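PDB 5EYN: fructokinase, which catalyses the ATP-dependent phosphorylation of fructose, as a member of the PfkB family of carbohydrate kinases. Local coordinates for residues 21-26 and 138-143; 39-44 and 73-78; 170-175 and 264-269. One frame throughout, in Å; residues are numbered along the deposited sequence.

Interaction 1 of 3, residues 21-26 and 138-143; sequences VWLTGD and WLHVCS. With FRU (beta-D-fructofuranose), chain B.
Trp22 and Trp138 join two adjacent parallel strands at the middle of the large sheet of this ribokinase-like fold. Trp22 N donates to Trp138 O at 2.8 Å with an almost straight hydrogen bond (170° at the hydrogen), and His140 N donates to Trp22 O at 2.9 Å, meeting that oxygen at a C=O...N angle of 168°. One step on, Thr24 N to His140 O has stretched to a weak 3.5 Å. The strands are parting: the CA atoms of Val21 and Trp138 lie 4.6 Å apart, those of Thr24 and Val141 6.0 Å. A water sits where the next backbone bond would fall, giving a proton to Thr24 O at 2.7 Å and accepting one from Cys142 N at 2.8 Å.

Val21, Leu23, Trp138 and His140 occupy one face of the sheet. There Leu23 CD1 leans obliquely against His140 CB and CD2, and the trans chi1 of His140 (179°) carries its ring out from the sheet, where ND1 is hydrogen-bonded to Ser170 OG. Helix 46-56 covers Leu23 through Val50 and Ala51, while helix 264-278 covers His140 through Val269 and Leu273. On the other face, Leu139 CD1 fits between Trp22 CB and Thr24 CG2, and the indole of Trp22 runs off to bond Glu137 through NE1.

Beyond the point of divergence, the chain after Thr24 turns toward the sugar pocket, and fructose O1 donates a hydrogen bond to Asp26 OD1 at 2.6 Å.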
# COMPACT_ATOMS: atom_id res chain seq x y z
N VAL A 21 -12.08 17.43 21.79
CA VAL A 21 -12.59 16.27 21.08
C VAL A 21 -11.42 15.35 20.76
O VAL A 21 -10.49 15.75 20.06
CB VAL A 21 -13.32 16.65 19.79
CG1 VAL A 21 -13.90 15.41 19.10
CG2 VAL A 21 -14.40 17.69 20.06
N TRP A 22 -11.48 14.13 21.28
CA TRP A 22 -10.51 13.08 20.99
C TRP A 22 -11.00 12.27 19.81
O TRP A 22 -12.16 11.88 19.76
CB TRP A 22 -10.37 12.14 22.19
CG TRP A 22 -9.63 12.69 23.37
CD1 TRP A 22 -10.17 13.16 24.53
CD2 TRP A 22 -8.21 12.81 23.52
NE1 TRP A 22 -9.19 13.56 25.38
CE2 TRP A 22 -7.97 13.36 24.79
CE3 TRP A 22 -7.11 12.51 22.70
CZ2 TRP A 22 -6.69 13.62 25.26
CZ3 TRP A 22 -5.85 12.77 23.17
CH2 TRP A 22 -5.64 13.32 24.43
N LEU A 23 -10.09 12.01 18.88
CA LEU A 23 -10.32 11.16 17.73
C LEU A 23 -9.35 9.99 17.84
O LEU A 23 -8.20 10.17 18.20
CB LEU A 23 -10.07 11.94 16.42
CG LEU A 23 -10.96 13.14 16.05
CD1 LEU A 23 -12.42 12.82 16.18
CD2 LEU A 23 -10.61 14.35 16.91
N THR A 24 -9.82 8.81 17.51
CA THR A 24 -8.95 7.65 17.48
C THR A 24 -9.30 6.77 16.30
O THR A 24 -10.44 6.76 15.85
CB THR A 24 -9.04 6.85 18.79
OG1 THR A 24 -8.12 5.77 18.77
CG2 THR A 24 -10.44 6.29 19.04
N GLY A 25 -8.31 6.05 15.79
CA GLY A 25 -8.53 5.12 14.71
C GLY A 25 -7.44 5.21 13.67
O GLY A 25 -6.27 5.30 14.01
N ASP A 26 -7.85 5.20 12.41
CA ASP A 26 -6.92 5.09 11.29
C ASP A 26 -6.66 6.40 10.60
O ASP A 26 -7.56 7.01 10.05
CB ASP A 26 -7.44 4.07 10.27
CG ASP A 26 -8.82 4.39 9.70
OD1 ASP A 26 -8.98 4.24 8.45
OD2 ASP A 26 -9.75 4.75 10.46
N TRP A 138 -15.14 14.85 24.44
CA TRP A 138 -15.76 13.99 23.44
C TRP A 138 -14.75 12.98 22.95
O TRP A 138 -13.55 13.25 22.89
CB TRP A 138 -16.28 14.82 22.24
CG TRP A 138 -17.54 15.52 22.53
CD1 TRP A 138 -17.70 16.71 23.16
CD2 TRP A 138 -18.85 15.05 22.21
NE1 TRP A 138 -19.04 17.02 23.26
CE2 TRP A 138 -19.77 16.01 22.67
CE3 TRP A 138 -19.34 13.91 21.57
CZ2 TRP A 138 -21.14 15.86 22.54
CZ3 TRP A 138 -20.71 13.76 21.44
CH2 TRP A 138 -21.59 14.73 21.93
N LEU A 139 -15.25 11.80 22.58
CA LEU A 139 -14.48 10.79 21.88
C LEU A 139 -15.26 10.38 20.65
O LEU A 139 -16.42 10.00 20.76
CB LEU A 139 -14.26 9.57 22.78
CG LEU A 139 -13.58 8.36 22.12
CD1 LEU A 139 -12.15 8.68 21.77
CD2 LEU A 139 -13.65 7.17 23.06
N HIS A 140 -14.63 10.46 19.48
CA HIS A 140 -15.26 10.00 18.24
C HIS A 140 -14.51 8.80 17.66
O HIS A 140 -13.28 8.80 17.60
CB HIS A 140 -15.28 11.12 17.21
CG HIS A 140 -15.89 10.72 15.91
ND1 HIS A 140 -17.24 10.50 15.76
CD2 HIS A 140 -15.33 10.45 14.71
CE1 HIS A 140 -17.49 10.13 14.52
NE2 HIS A 140 -16.35 10.10 13.85
N VAL A 141 -15.30 7.81 17.25
CA VAL A 141 -14.83 6.51 16.78
C VAL A 141 -15.57 6.11 15.51
O VAL A 141 -16.74 6.44 15.36
CB VAL A 141 -15.10 5.41 17.90
CG1 VAL A 141 -14.71 4.01 17.45
CG2 VAL A 141 -14.41 5.78 19.20
N CYS A 142 -14.86 5.41 14.62
CA CYS A 142 -15.44 4.77 13.43
C CYS A 142 -15.21 3.27 13.49
O CYS A 142 -14.39 2.79 14.28
CB CYS A 142 -14.84 5.33 12.14
SG CYS A 142 -15.12 7.11 11.90
N SER A 143 -15.90 2.53 12.65
CA SER A 143 -15.87 1.08 12.79
C SER A 143 -14.56 0.42 12.43
O SER A 143 -14.34 -0.70 12.87
CB SER A 143 -17.01 0.41 12.04
OG SER A 143 -16.80 0.50 10.66
C1 FRU B . -11.05 4.89 5.93
C2 FRU B . -11.42 5.79 4.76
C3 FRU B . -10.32 6.65 4.18
C4 FRU B . -10.99 7.94 3.83
C5 FRU B . -12.10 7.98 4.81
C6 FRU B . -13.35 8.67 4.31
O1 FRU B . -10.74 5.63 7.06
O2 FRU B . -11.91 4.95 3.76
O3 FRU B . -9.73 5.96 3.12
O4 FRU B . -10.18 9.05 3.98
O5 FRU B . -12.42 6.66 5.20
O6 FRU B . -14.37 8.66 5.27
O HOH W 1 -12.10 5.40 14.26

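Interaction 2 of 3, residues 39-44 and 73-78; sequences YLKCPG and GRFMQQ
Lys41 NZ lies over the face of the Phe75 ring, 4.2 Å from the ring centroid and 26° off its normal, a cation-pi contact between a strand and a helix whose segments cross at 62°. The methylene beside it is more central: Lys41 CE stands 3.5 Å from the Phe75 centroid and makes a CH-pi contact. A single bend in the lysine chain (chi3 83°) lets CE settle over the ring centre while NZ reaches past it, above the CD1 and CE1 side. Lysine and phenylalanine pass alongside one another, each heading toward the other's backbone.

The same ring presents its edge to the strand backbone. Phe75 CE2 is 3.8 Å from Pro43 N, near the ring plane, and Phe75 CZ packs 3.9 Å from Pro43 CD. Met76, one residue along the helix, takes the other end of the proline: its SD is 3.6 Å from Pro43 CB. The methionine chain folds at both chi2 and chi3, which brings its CE to 3.3 Å from Gly44 O, beside the fructose pocket that Gly44 helps to line.

Strand 38-44 belongs to the small sheet, which resembles the lid of ribokinase relatives. Tyr39 and Leu40 continue it into an antiparallel strand of the second subunit, and Tyr39 of that subunit packs on Lys41. Helix 71-82 stands beside the large sheet. No hydrogen bond spans the two segments, so the seam between lid and main domain rests here on apolar packing and a cation over a ring, forces less directional than hydrogen bonds and probably tolerant of small shifts.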
# COMPACT_ATOMS: atom_id res chain seq x y z
N TYR A 39 -1.37 9.14 -9.03
CA TYR A 39 -2.19 9.34 -7.85
C TYR A 39 -1.73 10.58 -7.10
O TYR A 39 -0.53 10.80 -6.94
CB TYR A 39 -2.04 8.17 -6.88
CG TYR A 39 -2.65 6.87 -7.35
CD1 TYR A 39 -4.02 6.72 -7.43
CD2 TYR A 39 -1.85 5.80 -7.68
CE1 TYR A 39 -4.58 5.54 -7.86
CE2 TYR A 39 -2.39 4.62 -8.10
CZ TYR A 39 -3.75 4.50 -8.20
OH TYR A 39 -4.30 3.31 -8.63
N LEU A 40 -2.69 11.36 -6.61
CA LEU A 40 -2.42 12.32 -5.57
C LEU A 40 -2.18 11.57 -4.29
O LEU A 40 -2.89 10.61 -3.99
CB LEU A 40 -3.63 13.21 -5.36
CG LEU A 40 -3.84 14.34 -6.36
CD1 LEU A 40 -5.25 14.88 -6.23
CD2 LEU A 40 -2.80 15.43 -6.13
N LYS A 41 -1.20 12.02 -3.52
CA LYS A 41 -0.92 11.49 -2.20
C LYS A 41 -1.71 12.35 -1.21
O LYS A 41 -1.27 13.43 -0.84
CB LYS A 41 0.56 11.58 -1.89
CG LYS A 41 0.94 11.02 -0.53
CD LYS A 41 2.39 11.24 -0.19
CE LYS A 41 2.64 12.61 0.37
NZ LYS A 41 4.10 12.80 0.55
N CYS A 42 -2.88 11.89 -0.81
CA CYS A 42 -3.78 12.71 0.01
C CYS A 42 -3.87 12.17 1.45
O CYS A 42 -4.08 10.96 1.68
CB CYS A 42 -5.19 12.70 -0.58
SG CYS A 42 -5.28 13.56 -2.15
N PRO A 43 -3.72 13.04 2.43
CA PRO A 43 -3.93 12.59 3.81
C PRO A 43 -5.39 12.27 4.01
O PRO A 43 -6.28 12.97 3.50
CB PRO A 43 -3.51 13.79 4.63
CG PRO A 43 -3.75 14.99 3.73
CD PRO A 43 -3.46 14.50 2.34
N GLY A 44 -5.65 11.23 4.78
CA GLY A 44 -7.01 10.78 4.98
C GLY A 44 -7.10 9.90 6.21
O GLY A 44 -6.27 9.96 7.12
N GLY A 73 3.30 7.16 7.47
CA GLY A 73 2.97 7.45 8.85
C GLY A 73 3.53 8.79 9.28
O GLY A 73 2.87 9.56 9.98
N ARG A 74 4.75 9.07 8.84
CA ARG A 74 5.37 10.35 9.17
C ARG A 74 4.64 11.48 8.45
O ARG A 74 4.52 12.57 8.99
CB ARG A 74 6.85 10.34 8.81
CG ARG A 74 7.66 9.47 9.76
CD ARG A 74 9.14 9.61 9.53
NE ARG A 74 9.58 8.84 8.37
CZ ARG A 74 9.84 7.53 8.39
NH1 ARG A 74 9.72 6.83 9.51
NH2 ARG A 74 10.23 6.91 7.28
N PHE A 75 4.15 11.22 7.24
CA PHE A 75 3.37 12.20 6.51
C PHE A 75 2.07 12.51 7.25
O PHE A 75 1.64 13.65 7.30
CB PHE A 75 3.08 11.67 5.11
CG PHE A 75 2.12 12.51 4.31
CD1 PHE A 75 2.49 13.76 3.84
CD2 PHE A 75 0.87 12.02 4.00
CE1 PHE A 75 1.61 14.50 3.08
CE2 PHE A 75 -0.01 12.76 3.22
CZ PHE A 75 0.36 14.00 2.77
N MET A 76 1.45 11.49 7.85
CA MET A 76 0.23 11.74 8.60
C MET A 76 0.50 12.49 9.91
O MET A 76 -0.26 13.38 10.30
CB MET A 76 -0.57 10.45 8.86
CG MET A 76 -1.14 9.87 7.55
SD MET A 76 -2.05 11.07 6.56
CE MET A 76 -3.38 11.50 7.64
N GLN A 77 1.61 12.16 10.58
CA GLN A 77 2.02 12.95 11.74
C GLN A 77 2.23 14.41 11.34
O GLN A 77 1.78 15.32 12.04
CB GLN A 77 3.31 12.40 12.33
CG GLN A 77 3.84 13.19 13.52
CD GLN A 77 5.20 12.70 13.99
OE1 GLN A 77 6.09 12.42 13.17
NE2 GLN A 77 5.37 12.57 15.30
N GLN A 78 2.93 14.62 10.23
CA GLN A 78 3.20 15.98 9.76
C GLN A 78 1.90 16.71 9.45
O GLN A 78 1.75 17.90 9.75
CB GLN A 78 4.07 15.95 8.50
CG GLN A 78 4.53 17.34 8.04
CD GLN A 78 5.37 18.02 9.10
OE1 GLN A 78 6.40 17.49 9.52
NE2 GLN A 78 4.93 19.18 9.55

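Interaction 3 of 3, residues 170-175 and 264-269; sequences SFDPNL and AGDAFV. With CA (calcium ion), chain C; ADP (adenosine-5'-diphosphate), chain E; BEF (beryllium trifluoride ion), chain D; FRU (beta-D-fructofuranose), chain B.
Asn174 and Asp266 make the one direct hydrogen bond between the segments: ND2 donates to OD1 at 3.0 Å. Asp266 OD1 accepts through its syn lone pair and lies near the amide plane of Asn174, although the two flat groups are turned 70° against each other.

Metal coordination takes the other end of the amide, Asn174 OD1 binding the calcium ion at 2.3 Å beside four waters. One of these, water 4, donates to Asp172 OD1 at 2.7 Å, making Asp172 a second-shell residue.

Another water, not on the metal, bridges the carboxylates, donating to Asp172 OD2 at 2.7 Å and to Asp266 OD1; those two oxygens are 4.1 Å apart.

Ligand contacts gather at the start of the helix, in the GAGD sequence that forms the anion hole of PfkB kinases. Asp266 N donates to F2 of beryllium trifluoride at 3.1 Å, and Asp266 OD2 lies 2.5 Å from fructose O6, the oxygen that is phosphorylated.

Van der Waals contact brings the methyl Val269 CG2 to 3.7 Å from Asp172 OD2. Helix 264-269 runs nearly antiparallel to strand 170-172 (166°); helix 46-56 packs against Asp266 and Val269, and strand 138-142 is next in the sheet.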
# COMPACT_ATOMS: atom_id res chain seq x y z
N SER A 170 -19.16 9.80 20.41
CA SER A 170 -19.70 9.89 19.08
C SER A 170 -19.21 8.70 18.26
O SER A 170 -18.04 8.33 18.34
CB SER A 170 -19.23 11.21 18.45
OG SER A 170 -19.53 11.33 17.07
N PHE A 171 -20.09 8.11 17.47
CA PHE A 171 -19.76 6.96 16.65
C PHE A 171 -20.33 7.14 15.26
O PHE A 171 -21.50 7.49 15.10
CB PHE A 171 -20.31 5.69 17.32
CG PHE A 171 -19.99 4.41 16.60
CD1 PHE A 171 -18.69 4.07 16.29
CD2 PHE A 171 -20.99 3.52 16.24
CE1 PHE A 171 -18.39 2.91 15.64
CE2 PHE A 171 -20.69 2.34 15.61
CZ PHE A 171 -19.39 2.05 15.29
N ASP A 172 -19.49 6.94 14.25
CA ASP A 172 -19.89 6.95 12.85
C ASP A 172 -19.42 5.62 12.30
O ASP A 172 -18.23 5.43 12.10
CB ASP A 172 -19.22 8.11 12.11
CG ASP A 172 -19.47 8.12 10.63
OD1 ASP A 172 -20.10 7.19 10.10
OD2 ASP A 172 -18.98 9.07 9.99
N PRO A 173 -20.34 4.67 12.12
CA PRO A 173 -19.89 3.35 11.65
C PRO A 173 -18.91 3.45 10.47
O PRO A 173 -17.86 2.81 10.52
CB PRO A 173 -21.20 2.64 11.33
CG PRO A 173 -22.15 3.18 12.38
CD PRO A 173 -21.76 4.65 12.54
N ASN A 174 -19.21 4.22 9.45
CA ASN A 174 -18.25 4.43 8.38
C ASN A 174 -17.73 3.08 7.89
O ASN A 174 -16.53 2.78 7.92
CB ASN A 174 -17.09 5.31 8.87
CG ASN A 174 -16.83 6.47 7.99
OD1 ASN A 174 -17.26 6.50 6.83
ND2 ASN A 174 -16.17 7.47 8.54
N LEU A 175 -18.65 2.26 7.44
CA LEU A 175 -18.36 0.87 7.19
C LEU A 175 -17.40 0.64 6.05
O LEU A 175 -17.58 1.20 4.97
CB LEU A 175 -19.64 0.09 6.92
CG LEU A 175 -20.68 0.15 8.03
CD1 LEU A 175 -21.92 -0.65 7.60
CD2 LEU A 175 -20.12 -0.34 9.36
N ALA A 264 -16.63 13.40 2.68
CA ALA A 264 -17.69 14.38 2.93
C ALA A 264 -18.40 14.09 4.26
O ALA A 264 -18.77 14.98 5.02
CB ALA A 264 -18.70 14.40 1.80
N GLY A 265 -18.57 12.82 4.57
CA GLY A 265 -19.26 12.41 5.78
C GLY A 265 -18.45 12.78 7.00
O GLY A 265 -19.01 13.08 8.04
N ASP A 266 -17.12 12.75 6.88
CA ASP A 266 -16.25 13.09 8.00
C ASP A 266 -16.23 14.59 8.23
O ASP A 266 -16.16 15.05 9.37
CB ASP A 266 -14.83 12.58 7.76
CG ASP A 266 -14.78 11.09 7.51
OD1 ASP A 266 -15.62 10.36 8.11
OD2 ASP A 266 -13.89 10.68 6.74
N ALA A 267 -16.30 15.36 7.14
CA ALA A 267 -16.40 16.82 7.25
C ALA A 267 -17.68 17.18 7.99
O ALA A 267 -17.72 18.07 8.84
CB ALA A 267 -16.42 17.43 5.85
N PHE A 268 -18.76 16.50 7.63
CA PHE A 268 -20.04 16.63 8.30
C PHE A 268 -19.90 16.39 9.81
O PHE A 268 -20.29 17.22 10.62
CB PHE A 268 -21.03 15.64 7.67
CG PHE A 268 -22.41 15.68 8.27
CD1 PHE A 268 -23.44 16.38 7.65
CD2 PHE A 268 -22.69 15.02 9.45
CE1 PHE A 268 -24.72 16.40 8.20
CE2 PHE A 268 -23.95 15.07 10.02
CZ PHE A 268 -24.97 15.75 9.39
N VAL A 269 -19.29 15.27 10.17
CA VAL A 269 -19.11 14.97 11.58
C VAL A 269 -18.25 16.03 12.25
O VAL A 269 -18.51 16.43 13.39
CB VAL A 269 -18.48 13.57 11.76
CG1 VAL A 269 -18.05 13.33 13.20
CG2 VAL A 269 -19.46 12.53 11.30
CA CA C . -18.84 7.84 5.79
PB ADP E . -18.95 10.75 2.43
O1B ADP E . -17.70 11.26 3.10
O2B ADP E . -19.26 9.34 2.88
O3B ADP E . -18.75 10.79 0.94
PA ADP E . -21.53 11.74 2.07
O1A ADP E . -21.13 11.86 0.61
O2A ADP E . -22.18 10.39 2.24
O3A ADP E . -20.16 11.72 2.84
O5' ADP E . -22.60 12.85 2.52
C5' ADP E . -22.57 13.41 3.78
C4' ADP E . -22.99 14.86 3.87
O4' ADP E . -22.24 15.63 2.96
C3' ADP E . -24.42 15.15 3.61
O3' ADP E . -25.19 14.96 4.76
C2' ADP E . -24.37 16.57 3.22
O2' ADP E . -24.22 17.42 4.29
C1' ADP E . -23.11 16.60 2.45
N9 ADP E . -23.27 16.36 1.04
C8 ADP E . -22.98 15.24 0.35
N7 ADP E . -23.24 15.42 -0.94
C5 ADP E . -23.70 16.66 -1.12
C6 ADP E . -24.12 17.40 -2.20
N6 ADP E . -24.14 16.85 -3.52
N1 ADP E . -24.54 18.65 -2.01
C2 ADP E . -24.55 19.24 -0.80
N3 ADP E . -24.15 18.54 0.29
C4 ADP E . -23.73 17.28 0.15
BE BEF D . -17.28 9.63 3.81
F1 BEF D . -16.73 9.64 2.37
F2 BEF D . -16.45 10.48 4.81
F3 BEF D . -17.17 8.25 4.43
C1 FRU B . -11.05 4.89 5.93
C2 FRU B . -11.42 5.79 4.76
C3 FRU B . -10.32 6.65 4.18
C4 FRU B . -10.99 7.94 3.83
C5 FRU B . -12.10 7.98 4.81
C6 FRU B . -13.35 8.67 4.31
O1 FRU B . -10.74 5.63 7.06
O2 FRU B . -11.91 4.95 3.76
O3 FRU B . -9.73 5.96 3.12
O4 FRU B . -10.18 9.05 3.98
O5 FRU B . -12.42 6.66 5.20
O6 FRU B . -14.37 8.66 5.27
O HOH W 2 -16.58 10.03 10.92
O HOH W 3 -18.40 9.55 7.36
O HOH W 4 -20.63 7.28 7.47
O HOH W 5 -20.30 9.17 4.38
O HOH W 6 -19.35 5.65 4.88

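From the N terminus, strand 21-24 is paired with strand 138-142 by interaction 1, closing a long loop in the large sheet. Interaction 2 is nested inside that loop, tying the small sheet at 39-44 to helix 71-82; its centre is about 18 Å from that of interaction 1, and the two do not touch. Interaction 3 follows in series, opening at 170-175 after interaction 1 has closed and ending on helix 264-278. Interactions 1 and 3 touch through neighbouring strands 138-142 and 168-172, and through Ser143 and Pro173. All three border the fructose site: Asp26 and Asp266 bond the sugar, and Gly44 touches it from the small sheet.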